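Local coordinates for protein probable diphthine synthase (Aeropyrum pernix, PDB 1WDE) that probably trimethylates a modified histidine of translation elongation factor 2, using S-adenosyl-L-methionine, to form diphthine in diphthamide biosynthesis, at residues R127-L132 with V214-G219; Y37-T42 with R68-R73; D28-A33 with K51-A56; I153-R158 with S189-A194; L182-G187 with A238-G243. All blocks are in the same frame, centred on the assembly; numbering follows the deposited sequence.

The contacts fall into two groups, matching two alpha/beta regions built on separate five-stranded sheets. Contacts 2 and 3 belong to the parallel sheet and meet where Val38 CG2 lies 3.5 Å from Val53 CG1. Contacts 1, 4 and 5 belong to the mixed sheet: contacts 1 and 5 touch through Leu215 CD1 and Pro184 CG, 3.7 Å apart, while contacts 4 and 5 share helix 184-202. The centres of contacts 3 and 4 are about 40 Å apart. Residues inferred to bind S-adenosyl-L-methionine lie nearest contact 5, where the side chains of Pro184 and Leu173 are about 4 Å apart; Glu39 of contact 2 is about 10 Å from Asp93, side chain to side chain.

Contact 1: R127-L132 with V214-G219; sequences RGATML and VLVEAG
Thr130 and Val216 meet methyl to methyl, their side chains crossing at about a right angle, with CG2 of Thr130 only 3.5 Å from CG2 of Val216, closer than usual for two carbons. Val216 presents both branches to the helix. With CG1 opposite the backbone N (chi1 -166°), that branch lies 4.1 Å from Ala129 CB, and CG2 is left to face the threonine. Two residues back along the strand, and on the same side of it, Val214 brings CG1 to 4.2 Å from Thr130 CG2. The contact thus seats the end of helix 122-130 on strand 213-217 of the mixed sheet in the tetrapyrrole methylase fold; Val226 of the adjoining strand touches Ala129, Val214 and Val216. Gly122, which probably binds S-adenosyl-L-methionine, lies about 9 Å from the Val216 side chain. The threonine's polar branch is turned to its own chain. Thr130 OG1 donates to Arg127 O over 2.7 Å, in the carbonyl plane. Leu132 N donates to Thr130 OG1 at 3.2 Å, nearly straight (168°), and this second bond makes an ST turn. Both fix the rotation that aims CG2 at the valines, where the chain leaves the helix at selenomethionine Met131, with positive phi.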
# COMPACT_ATOMS: atom_id res chain seq x y z
N ARG A 127 -6.95 5.45 -2.50
CA ARG A 127 -8.32 5.03 -2.21
C ARG A 127 -9.23 6.23 -2.35
O ARG A 127 -10.30 6.15 -2.97
CB ARG A 127 -8.44 4.50 -0.79
CG ARG A 127 -7.80 3.16 -0.57
CD ARG A 127 -7.86 2.83 0.91
NE ARG A 127 -7.39 1.48 1.19
CZ ARG A 127 -7.24 1.01 2.41
NH1 ARG A 127 -7.51 1.79 3.46
NH2 ARG A 127 -6.84 -0.23 2.60
N GLY A 128 -8.79 7.36 -1.80
CA GLY A 128 -9.61 8.56 -1.87
C GLY A 128 -9.88 9.04 -3.29
O GLY A 128 -10.99 9.49 -3.62
N ALA A 129 -8.87 8.95 -4.15
CA ALA A 129 -9.05 9.41 -5.53
C ALA A 129 -10.10 8.61 -6.32
O ALA A 129 -10.70 9.15 -7.24
CB ALA A 129 -7.71 9.39 -6.28
N THR A 130 -10.30 7.33 -5.98
CA THR A 130 -11.29 6.47 -6.67
C THR A 130 -12.71 6.90 -6.35
O THR A 130 -13.65 6.59 -7.09
CB THR A 130 -11.19 4.98 -6.24
OG1 THR A 130 -11.66 4.85 -4.90
CG2 THR A 130 -9.72 4.44 -6.32
N MSE A 131 -12.83 7.58 -5.22
CA MSE A 131 -14.08 8.08 -4.68
C MSE A 131 -15.07 7.00 -4.26
O MSE A 131 -16.25 7.27 -4.06
CB MSE A 131 -14.70 9.08 -5.65
CG MSE A 131 -13.78 10.23 -5.91
SE MSE A 131 -14.70 11.80 -6.55
CE MSE A 131 -16.06 11.01 -7.68
N LEU A 132 -14.57 5.78 -4.12
CA LEU A 132 -15.40 4.66 -3.66
C LEU A 132 -15.68 4.89 -2.17
O LEU A 132 -14.95 5.65 -1.50
CB LEU A 132 -14.68 3.32 -3.87
CG LEU A 132 -14.59 2.92 -5.36
CD1 LEU A 132 -13.79 1.65 -5.49
CD2 LEU A 132 -16.00 2.72 -5.95
N VAL A 214 -9.53 -0.87 -10.54
CA VAL A 214 -9.16 0.51 -10.76
C VAL A 214 -7.66 0.59 -10.48
O VAL A 214 -7.18 0.06 -9.48
CB VAL A 214 -9.93 1.45 -9.79
CG1 VAL A 214 -9.83 2.90 -10.27
CG2 VAL A 214 -11.40 1.02 -9.71
N LEU A 215 -6.94 1.23 -11.39
CA LEU A 215 -5.50 1.40 -11.27
C LEU A 215 -5.33 2.87 -10.89
O LEU A 215 -5.78 3.75 -11.61
CB LEU A 215 -4.82 1.10 -12.62
CG LEU A 215 -3.28 1.22 -12.60
CD1 LEU A 215 -2.68 0.08 -11.79
CD2 LEU A 215 -2.75 1.18 -14.03
N VAL A 216 -4.69 3.14 -9.75
CA VAL A 216 -4.55 4.53 -9.30
C VAL A 216 -3.12 4.94 -8.92
O VAL A 216 -2.36 4.15 -8.39
CB VAL A 216 -5.43 4.78 -8.03
CG1 VAL A 216 -5.55 6.30 -7.76
CG2 VAL A 216 -6.79 4.14 -8.19
N GLU A 217 -2.78 6.18 -9.23
CA GLU A 217 -1.49 6.72 -8.85
C GLU A 217 -1.81 8.00 -8.10
O GLU A 217 -2.34 8.95 -8.67
CB GLU A 217 -0.62 7.06 -10.07
CG GLU A 217 0.73 7.68 -9.63
CD GLU A 217 1.71 7.87 -10.76
OE1 GLU A 217 1.29 8.36 -11.83
OE2 GLU A 217 2.91 7.53 -10.56
N ALA A 218 -1.53 8.02 -6.80
CA ALA A 218 -1.80 9.24 -6.04
C ALA A 218 -0.75 10.26 -6.48
O ALA A 218 0.39 9.89 -6.76
CB ALA A 218 -1.69 8.96 -4.54
N GLY A 219 -1.12 11.53 -6.53
CA GLY A 219 -0.16 12.54 -6.93
C GLY A 219 -0.14 13.75 -6.01
O GLY A 219 -0.89 13.83 -5.02

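Contact 2: Y37-T42 with R68-R73; sequences YVESYT and RDLEER
Leu70 inserts CD1 between Glu39 and Tyr41, and this methyl makes the closest approach in the tight part of the contact. It lies 3.7 Å from Glu39 CB and 3.3 Å from Tyr41 OH, and it approaches the tyrosine ring at the edge, close to the ring plane, with CE2 3.9 Å away. Leu70 CB also lies against Tyr41 OH, at 3.6 Å. The Glu39 and Leu70 side chains cross at about a right angle; CB and CG of the glutamate give CD1 an apolar surface, while the carboxylate is led away. That diversion comes from CG being placed between the backbone N and carbonyl carbon (chi1 65°) and from a second bend at chi2 (87°). The carboxylate then folds back over the chain that follows: OE2 stands 3.5 Å above the plane of the Tyr41 ring, offset toward its rim, and both oxygens use their syn lone pairs for Thr42, OE1 accepting from OG1 at 2.6 Å and OE2 from the backbone N at 3.2 Å. His100 NE2 and Thr90 OG1 also bond to OE1. The contact packs helix 67-71 against the C-terminal end of strand 35-39 and the residues after it, the end of a parallel strand at which loops of alpha/beta folds commonly carry sites; the probable S-adenosyl-L-methionine site is nearby. The opposite character appears beyond the phenol oxygen. Here exposed Glu71 approaches loosely, and a water in the plane of the Tyr41 ring joins Tyr41 OH to Glu71 OE2, to which it donates at 2.5 Å.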
# COMPACT_ATOMS: atom_id res chain seq x y z
N TYR A 37 17.09 9.54 10.83
CA TYR A 37 17.30 8.41 9.95
C TYR A 37 16.19 8.52 8.92
O TYR A 37 15.06 8.88 9.25
CB TYR A 37 17.16 7.09 10.71
CG TYR A 37 18.24 6.87 11.75
CD1 TYR A 37 19.53 6.51 11.38
CD2 TYR A 37 17.97 7.04 13.10
CE1 TYR A 37 20.53 6.31 12.34
CE2 TYR A 37 18.95 6.85 14.07
CZ TYR A 37 20.23 6.48 13.68
OH TYR A 37 21.20 6.28 14.64
N VAL A 38 16.51 8.21 7.67
CA VAL A 38 15.54 8.30 6.59
C VAL A 38 15.57 6.99 5.81
O VAL A 38 16.63 6.56 5.35
CB VAL A 38 15.88 9.48 5.65
CG1 VAL A 38 14.90 9.52 4.50
CG2 VAL A 38 15.83 10.77 6.41
N GLU A 39 14.42 6.35 5.68
CA GLU A 39 14.35 5.11 4.95
C GLU A 39 13.46 5.30 3.73
O GLU A 39 12.33 5.79 3.84
CB GLU A 39 13.86 3.96 5.86
CG GLU A 39 12.44 4.05 6.37
CD GLU A 39 11.42 3.47 5.41
OE1 GLU A 39 10.23 3.36 5.78
OE2 GLU A 39 11.82 3.10 4.27
N SER A 40 13.99 4.96 2.57
CA SER A 40 13.26 5.12 1.33
C SER A 40 13.05 3.80 0.62
O SER A 40 12.85 3.78 -0.60
CB SER A 40 14.01 6.10 0.43
OG SER A 40 15.40 6.01 0.68
N TYR A 41 13.08 2.71 1.37
CA TYR A 41 12.89 1.38 0.80
C TYR A 41 11.47 0.82 0.92
O TYR A 41 11.10 -0.09 0.17
CB TYR A 41 13.89 0.40 1.43
CG TYR A 41 13.67 0.12 2.89
CD1 TYR A 41 12.69 -0.77 3.31
CD2 TYR A 41 14.46 0.74 3.87
CE1 TYR A 41 12.50 -1.06 4.67
CE2 TYR A 41 14.28 0.46 5.23
CZ TYR A 41 13.29 -0.44 5.62
OH TYR A 41 13.13 -0.73 6.96
N THR A 42 10.68 1.34 1.86
CA THR A 42 9.30 0.86 2.03
C THR A 42 8.35 1.48 1.02
O THR A 42 7.19 1.09 0.94
CB THR A 42 8.74 1.18 3.45
OG1 THR A 42 8.84 2.59 3.71
CG2 THR A 42 9.48 0.40 4.54
N ARG A 68 17.73 -3.88 6.58
CA ARG A 68 18.38 -4.71 7.59
C ARG A 68 18.76 -3.86 8.80
O ARG A 68 18.82 -4.37 9.92
CB ARG A 68 19.61 -5.42 7.02
CG ARG A 68 19.26 -6.50 6.01
CD ARG A 68 20.49 -7.26 5.50
NE ARG A 68 21.08 -8.13 6.50
CZ ARG A 68 22.12 -7.81 7.27
NH1 ARG A 68 22.59 -8.68 8.15
NH2 ARG A 68 22.71 -6.62 7.15
N ASP A 69 19.00 -2.57 8.59
CA ASP A 69 19.35 -1.69 9.70
C ASP A 69 18.16 -1.55 10.64
O ASP A 69 18.31 -1.63 11.86
CB ASP A 69 19.76 -0.30 9.19
CG ASP A 69 21.11 -0.30 8.50
OD1 ASP A 69 22.10 -0.79 9.10
OD2 ASP A 69 21.20 0.19 7.35
N LEU A 70 16.98 -1.34 10.07
CA LEU A 70 15.78 -1.17 10.88
C LEU A 70 15.17 -2.51 11.30
O LEU A 70 14.53 -2.60 12.34
CB LEU A 70 14.75 -0.33 10.11
CG LEU A 70 15.25 1.01 9.55
CD1 LEU A 70 14.10 1.78 8.90
CD2 LEU A 70 15.86 1.84 10.67
N GLU A 71 15.39 -3.55 10.51
CA GLU A 71 14.84 -4.86 10.84
C GLU A 71 15.82 -5.77 11.59
O GLU A 71 15.46 -6.37 12.61
CB GLU A 71 14.37 -5.58 9.57
CG GLU A 71 13.43 -4.76 8.70
CD GLU A 71 12.69 -5.62 7.68
OE1 GLU A 71 13.32 -6.53 7.10
OE2 GLU A 71 11.49 -5.37 7.45
N GLU A 72 17.05 -5.86 11.10
CA GLU A 72 18.07 -6.70 11.72
C GLU A 72 18.75 -5.97 12.88
O GLU A 72 18.87 -6.51 13.97
CB GLU A 72 19.14 -7.09 10.69
CG GLU A 72 18.62 -7.67 9.37
CD GLU A 72 18.04 -9.07 9.50
OE1 GLU A 72 18.74 -9.95 10.04
OE2 GLU A 72 16.90 -9.29 9.05
N ARG A 73 19.19 -4.74 12.62
CA ARG A 73 19.87 -3.93 13.62
C ARG A 73 18.97 -2.88 14.26
O ARG A 73 19.42 -1.78 14.60
CB ARG A 73 21.10 -3.26 12.97
CG ARG A 73 22.15 -4.26 12.45
CD ARG A 73 23.24 -3.58 11.61
NE ARG A 73 22.82 -3.34 10.23
CZ ARG A 73 22.73 -4.29 9.30
NH1 ARG A 73 23.02 -5.55 9.59
NH2 ARG A 73 22.34 -3.98 8.07
O HOH W 1 10.98 -2.92 7.76

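Contact 3: D28-A33 with K51-A56; sequences DAVRRA and KSVVEA
Two helices of an alternating beta/alpha unit, 24-32 and 47-57, lie on one face of the parallel sheet and meet through Val30 and Val53; strand 35-39 runs between them in the chain. The apolar part of the meeting is a methyl pair, Val30 CG1 to Val53 CG1 at 4.3 Å. Both valines also rest on Val36 and Val89 of the strands beneath, which places the pair at the floor of the groove between helix and helix. Farther from the sheet, the backbones draw nearest at Arg31 and Ala56, whose CA atoms are 6.3 Å apart. There the aliphatic part of Arg31 runs past the carbonyl of Ala56, with CD 3.4 Å from Ala56 O; the still closer approach of Arg31 CG is doubtful. The arginine chain is straight as far as CD and then bends at chi3 (-60°), and its guanidinium takes no part in the contact. Trp15 is hydrogen-bonded through NE1 to Ser52 OG and touches Val30 and Ala56, bridging the two helices. Charged groups pair within each helix: Arg32 NE with Asp28 OD2 at 2.7 Å, a salt bridge whose hydrogen bond is weak because of its poor angle, and Lys51 NZ with Glu55 OE2 at 3.5 Å, also weak. This is consistent with a pair held by van der Waals contact, by Trp15 and by the sheet beneath, rather than by polar bonds across it.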
# COMPACT_ATOMS: atom_id res chain seq x y z
N ASP A 28 8.41 20.35 11.81
CA ASP A 28 8.87 20.77 13.13
C ASP A 28 9.61 19.63 13.87
O ASP A 28 10.76 19.79 14.30
CB ASP A 28 7.67 21.22 13.96
CG ASP A 28 8.08 21.87 15.27
OD1 ASP A 28 7.19 22.06 16.14
OD2 ASP A 28 9.27 22.20 15.44
N ALA A 29 8.96 18.48 14.01
CA ALA A 29 9.54 17.33 14.69
C ALA A 29 10.94 16.97 14.21
O ALA A 29 11.84 16.74 15.02
CB ALA A 29 8.62 16.11 14.55
N VAL A 30 11.10 16.88 12.90
CA VAL A 30 12.38 16.51 12.30
C VAL A 30 13.44 17.59 12.50
O VAL A 30 14.64 17.29 12.61
CB VAL A 30 12.19 16.18 10.78
CG1 VAL A 30 13.50 16.25 10.04
CG2 VAL A 30 11.61 14.77 10.64
N ARG A 31 13.01 18.84 12.57
CA ARG A 31 13.95 19.93 12.77
C ARG A 31 14.42 19.94 14.21
O ARG A 31 15.58 20.27 14.49
CB ARG A 31 13.30 21.26 12.39
CG ARG A 31 13.01 21.36 10.89
CD ARG A 31 12.37 22.68 10.45
NE ARG A 31 11.09 22.95 11.11
CZ ARG A 31 10.12 23.69 10.58
NH1 ARG A 31 8.99 23.89 11.24
NH2 ARG A 31 10.27 24.22 9.37
N ARG A 32 13.54 19.56 15.13
CA ARG A 32 13.86 19.54 16.55
C ARG A 32 14.55 18.27 17.03
O ARG A 32 15.04 18.23 18.16
CB ARG A 32 12.59 19.81 17.37
CG ARG A 32 12.06 21.23 17.17
CD ARG A 32 10.79 21.49 17.97
NE ARG A 32 10.36 22.88 17.85
CZ ARG A 32 11.02 23.92 18.37
NH1 ARG A 32 12.14 23.73 19.05
NH2 ARG A 32 10.56 25.15 18.20
N ALA A 33 14.61 17.25 16.19
CA ALA A 33 15.27 16.01 16.57
C ALA A 33 16.79 16.23 16.59
O ALA A 33 17.28 17.23 16.07
CB ALA A 33 14.92 14.90 15.58
N LYS A 51 16.61 14.10 0.02
CA LYS A 51 16.77 15.53 -0.26
C LYS A 51 15.77 16.41 0.49
O LYS A 51 16.15 17.44 1.04
CB LYS A 51 16.63 15.80 -1.76
CG LYS A 51 16.36 17.27 -2.11
CD LYS A 51 15.93 17.44 -3.57
CE LYS A 51 15.24 18.78 -3.80
NZ LYS A 51 16.08 19.94 -3.39
N SER A 52 14.50 16.01 0.48
CA SER A 52 13.44 16.78 1.15
C SER A 52 13.63 16.85 2.66
O SER A 52 13.38 17.89 3.28
CB SER A 52 12.07 16.16 0.86
OG SER A 52 11.05 16.83 1.59
N VAL A 53 14.06 15.75 3.26
CA VAL A 53 14.31 15.69 4.69
C VAL A 53 15.50 16.61 4.99
O VAL A 53 15.37 17.58 5.74
CB VAL A 53 14.64 14.23 5.13
CG1 VAL A 53 15.01 14.20 6.60
CG2 VAL A 53 13.42 13.31 4.89
N VAL A 54 16.65 16.31 4.39
CA VAL A 54 17.88 17.09 4.55
C VAL A 54 17.57 18.57 4.48
O VAL A 54 18.12 19.38 5.24
CB VAL A 54 18.90 16.76 3.43
CG1 VAL A 54 19.94 17.87 3.30
CG2 VAL A 54 19.58 15.44 3.74
N GLU A 55 16.68 18.92 3.57
CA GLU A 55 16.26 20.29 3.37
C GLU A 55 15.59 20.81 4.65
O GLU A 55 15.79 21.96 5.05
CB GLU A 55 15.29 20.32 2.18
CG GLU A 55 14.86 21.68 1.69
CD GLU A 55 14.19 21.58 0.33
OE1 GLU A 55 13.37 22.48 0.00
OE2 GLU A 55 14.47 20.61 -0.41
N ALA A 56 14.81 19.95 5.30
CA ALA A 56 14.09 20.32 6.51
C ALA A 56 14.94 20.30 7.78
O ALA A 56 14.80 21.18 8.62
CB ALA A 56 12.88 19.40 6.70

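Contact 4: I153-R158 with S189-A194; sequences ISVARR and SLLLEA
Between Ala156 and Leu191, as between Ile153 and Ala194, no flat side chain takes part: the planar group approached is the peptide at Ile153 N, met by Ala194 CB, and the evidence for packing lies in the placing of methyl groups. Leu191 supplies the projecting one. Its CD2 lies 4.3 Å from Ala156 CB and 4.5 Å from Val155 CG1, so a single branch bears on two neighbouring residues of the other helix. The leucine leaves its own backbone obliquely, and it is chi1 near the extended position (-158°) with an unusual chi2 (-144°) that brings the end of the chain nearer. One turn on, Ala194 faces the beginning of helix 153-165. Its CB is 4.0 Å from Ile153 N, and the two CA atoms come within 5.0 Å, an approach helped by the small size of the alanine. The short segments cross at 85° with their axes 8.8 Å apart, so that helix 153-165 starts against the flank of helix 184-202 and the contact stays local. These two helices belong to the mixed-sheet half of the tetrapyrrole methylase fold, and Leu143 of strand 137-143 touches both Val155 and Leu191, closing the sheet side. Pro152, just ahead of the first helix, packs on Leu190 and Ala194. Ile153 extends its side chain further along helix 184-202, to Glu197, Tyr198 and Glu201, and reaches the C-terminal Val294.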
# COMPACT_ATOMS: atom_id res chain seq x y z
N ILE A 153 -1.00 -17.65 -3.41
CA ILE A 153 -2.28 -18.33 -3.21
C ILE A 153 -3.05 -17.76 -2.00
O ILE A 153 -4.26 -17.53 -2.06
CB ILE A 153 -2.08 -19.86 -3.04
CG1 ILE A 153 -1.50 -20.43 -4.34
CG2 ILE A 153 -3.39 -20.54 -2.74
CD1 ILE A 153 -1.27 -21.94 -4.29
N SER A 154 -2.36 -17.54 -0.89
CA SER A 154 -3.04 -17.00 0.27
C SER A 154 -3.53 -15.59 -0.07
O SER A 154 -4.55 -15.14 0.44
CB SER A 154 -2.12 -16.98 1.48
OG SER A 154 -1.05 -16.09 1.25
N VAL A 155 -2.81 -14.90 -0.95
CA VAL A 155 -3.20 -13.55 -1.34
C VAL A 155 -4.51 -13.54 -2.12
O VAL A 155 -5.37 -12.68 -1.89
CB VAL A 155 -2.10 -12.86 -2.17
CG1 VAL A 155 -2.68 -11.68 -2.95
CG2 VAL A 155 -1.01 -12.37 -1.23
N ALA A 156 -4.68 -14.50 -3.04
CA ALA A 156 -5.91 -14.59 -3.83
C ALA A 156 -7.06 -14.83 -2.86
O ALA A 156 -8.08 -14.15 -2.93
CB ALA A 156 -5.81 -15.74 -4.86
N ARG A 157 -6.90 -15.78 -1.95
CA ARG A 157 -7.94 -16.06 -0.97
C ARG A 157 -8.37 -14.81 -0.17
O ARG A 157 -9.55 -14.62 0.06
CB ARG A 157 -7.51 -17.15 0.01
CG ARG A 157 -8.47 -17.36 1.18
CD ARG A 157 -8.18 -18.69 1.87
NE ARG A 157 -9.01 -18.93 3.04
CZ ARG A 157 -8.74 -18.47 4.26
NH1 ARG A 157 -7.65 -17.74 4.48
NH2 ARG A 157 -9.53 -18.79 5.27
N ARG A 158 -7.42 -13.98 0.27
CA ARG A 158 -7.83 -12.81 1.04
C ARG A 158 -8.70 -11.89 0.19
O ARG A 158 -9.60 -11.20 0.69
CB ARG A 158 -6.61 -12.06 1.60
CG ARG A 158 -5.85 -12.84 2.68
CD ARG A 158 -5.00 -11.90 3.55
NE ARG A 158 -5.83 -10.90 4.24
CZ ARG A 158 -5.47 -9.63 4.45
NH1 ARG A 158 -4.28 -9.19 4.03
NH2 ARG A 158 -6.30 -8.78 5.04
N SER A 189 -0.64 -10.46 -13.43
CA SER A 189 -0.45 -11.76 -14.09
C SER A 189 -0.17 -12.90 -13.13
O SER A 189 -0.77 -13.97 -13.24
CB SER A 189 0.69 -11.70 -15.12
OG SER A 189 0.24 -11.08 -16.30
N LEU A 190 0.75 -12.67 -12.20
CA LEU A 190 1.09 -13.70 -11.23
C LEU A 190 -0.08 -13.89 -10.25
O LEU A 190 -0.26 -14.97 -9.71
CB LEU A 190 2.37 -13.32 -10.47
CG LEU A 190 2.75 -14.24 -9.30
CD1 LEU A 190 2.90 -15.70 -9.78
CD2 LEU A 190 4.05 -13.73 -8.68
N LEU A 191 -0.85 -12.83 -10.03
CA LEU A 191 -2.02 -12.93 -9.14
C LEU A 191 -3.01 -13.89 -9.81
O LEU A 191 -3.56 -14.79 -9.17
CB LEU A 191 -2.69 -11.55 -8.98
CG LEU A 191 -3.60 -11.20 -7.79
CD1 LEU A 191 -4.74 -10.29 -8.26
CD2 LEU A 191 -4.15 -12.43 -7.13
N LEU A 192 -3.24 -13.70 -11.10
CA LEU A 192 -4.18 -14.56 -11.83
C LEU A 192 -3.66 -15.99 -11.90
O LEU A 192 -4.45 -16.94 -11.85
CB LEU A 192 -4.46 -13.98 -13.22
CG LEU A 192 -5.11 -12.59 -13.18
CD1 LEU A 192 -5.37 -12.08 -14.59
CD2 LEU A 192 -6.44 -12.68 -12.39
N GLU A 193 -2.35 -16.17 -11.99
CA GLU A 193 -1.82 -17.53 -12.00
C GLU A 193 -2.12 -18.15 -10.64
O GLU A 193 -2.46 -19.32 -10.55
CB GLU A 193 -0.31 -17.55 -12.28
CG GLU A 193 0.34 -18.91 -12.04
CD GLU A 193 -0.32 -20.04 -12.82
OE1 GLU A 193 -0.03 -21.22 -12.53
OE2 GLU A 193 -1.14 -19.75 -13.72
N ALA A 194 -2.00 -17.34 -9.57
CA ALA A 194 -2.28 -17.81 -8.20
C ALA A 194 -3.76 -18.17 -8.06
O ALA A 194 -4.12 -19.15 -7.40
CB ALA A 194 -1.93 -16.71 -7.16

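Contact 5: L182-G187 with A238-G243; sequences LSPGQG and ADVEGG
Leu182 is joined to Gly243 by a water that donates to both carbonyls, at 2.7 Å to Leu182 O and, weakly, at 3.3 Å to Gly243 O. Ser183 follows as the N-cap of helix 184-202: its OG accepts from Gln186 N over 3.1 Å at an angle of 157°, satisfying one of the amides that a helix start would otherwise leave without a partner, and its carbonyl receives Gly187 N. Pro184, the first residue of the helix, carries the apolar contact. The outer corner of its ring meets one branch of Val240, with Pro184 CG 3.9 Å from Val240 CG2 and CD close behind, while the two side chains lie obliquely to each other. Val240 reaches the ring because chi1 of -50° puts CG2 between its backbone N and carbonyl carbon. Leu215 and Tyr245 touch both residues of this pair, which thereby belongs to a larger apolar cluster. At Gly185 the loop comes up to the bare helix backbone, Ala238 O being 4.0 Å from Gly185 CA. A second water spans the same place: it accepts from Gly185 N at 2.9 Å and donates to Ala238 O at 2.6 Å, giving this helix amide a partner through solvent. The side chain of Gln186 then leads away from the loop. This is a serine-capped helix start, with proline at the first position, held against the loop before strand 246-249 and close to the probable S-adenosyl-L-methionine site.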
# COMPACT_ATOMS: atom_id res chain seq x y z
N LEU A 182 6.92 -3.06 -9.11
CA LEU A 182 6.47 -4.14 -9.98
C LEU A 182 5.41 -3.50 -10.88
O LEU A 182 4.63 -2.66 -10.42
CB LEU A 182 5.81 -5.22 -9.13
CG LEU A 182 5.83 -6.70 -9.49
CD1 LEU A 182 4.51 -7.26 -9.04
CD2 LEU A 182 6.04 -6.94 -10.97
N SER A 183 5.37 -3.86 -12.16
CA SER A 183 4.38 -3.27 -13.06
C SER A 183 3.02 -3.90 -12.79
O SER A 183 2.94 -5.04 -12.36
CB SER A 183 4.74 -3.53 -14.53
OG SER A 183 4.67 -4.91 -14.84
N PRO A 184 1.93 -3.15 -13.05
CA PRO A 184 0.57 -3.65 -12.84
C PRO A 184 0.35 -4.95 -13.60
O PRO A 184 -0.16 -5.94 -13.06
CB PRO A 184 -0.31 -2.51 -13.37
CG PRO A 184 0.50 -1.30 -13.00
CD PRO A 184 1.91 -1.72 -13.41
N GLY A 185 0.81 -4.97 -14.86
CA GLY A 185 0.65 -6.16 -15.67
C GLY A 185 1.34 -7.37 -15.10
O GLY A 185 0.78 -8.46 -15.09
N GLN A 186 2.57 -7.21 -14.63
CA GLN A 186 3.25 -8.35 -14.06
C GLN A 186 2.63 -8.71 -12.70
O GLN A 186 2.43 -9.89 -12.40
CB GLN A 186 4.75 -8.07 -13.91
CG GLN A 186 5.50 -9.21 -13.25
CD GLN A 186 6.99 -9.22 -13.55
OE1 GLN A 186 7.60 -8.16 -13.73
NE2 GLN A 186 7.57 -10.41 -13.61
N GLY A 187 2.32 -7.71 -11.88
CA GLY A 187 1.73 -8.00 -10.58
C GLY A 187 0.43 -8.78 -10.70
O GLY A 187 0.20 -9.77 -10.00
N ALA A 238 -1.52 -5.51 -20.04
CA ALA A 238 -1.32 -4.14 -20.48
C ALA A 238 0.03 -3.58 -19.99
O ALA A 238 0.42 -3.77 -18.84
CB ALA A 238 -2.44 -3.28 -19.97
N ASP A 239 0.75 -2.92 -20.89
CA ASP A 239 2.02 -2.29 -20.54
C ASP A 239 1.65 -0.82 -20.31
O ASP A 239 1.82 0.01 -21.19
CB ASP A 239 3.01 -2.44 -21.71
CG ASP A 239 4.25 -1.56 -21.56
OD1 ASP A 239 4.67 -1.30 -20.41
OD2 ASP A 239 4.82 -1.14 -22.59
N VAL A 240 1.13 -0.50 -19.12
CA VAL A 240 0.70 0.87 -18.85
C VAL A 240 1.87 1.83 -18.60
O VAL A 240 3.00 1.39 -18.42
CB VAL A 240 -0.25 0.93 -17.62
CG1 VAL A 240 -1.36 -0.10 -17.77
CG2 VAL A 240 0.52 0.69 -16.35
N GLU A 241 1.58 3.13 -18.60
CA GLU A 241 2.62 4.11 -18.33
C GLU A 241 3.26 3.80 -16.99
O GLU A 241 2.60 3.30 -16.07
CB GLU A 241 2.05 5.52 -18.26
CG GLU A 241 1.87 6.19 -19.59
CD GLU A 241 0.49 5.98 -20.15
OE1 GLU A 241 0.26 6.41 -21.30
OE2 GLU A 241 -0.36 5.41 -19.44
N GLY A 242 4.55 4.08 -16.87
CA GLY A 242 5.23 3.84 -15.62
C GLY A 242 4.59 4.72 -14.56
O GLY A 242 4.05 5.78 -14.87
N GLY A 243 4.63 4.29 -13.30
CA GLY A 243 4.06 5.09 -12.24
C GLY A 243 4.09 4.31 -10.94
O GLY A 243 4.43 3.13 -10.94
O HOH W 2 4.09 -0.14 -11.29
O HOH W 3 1.78 -3.06 -16.76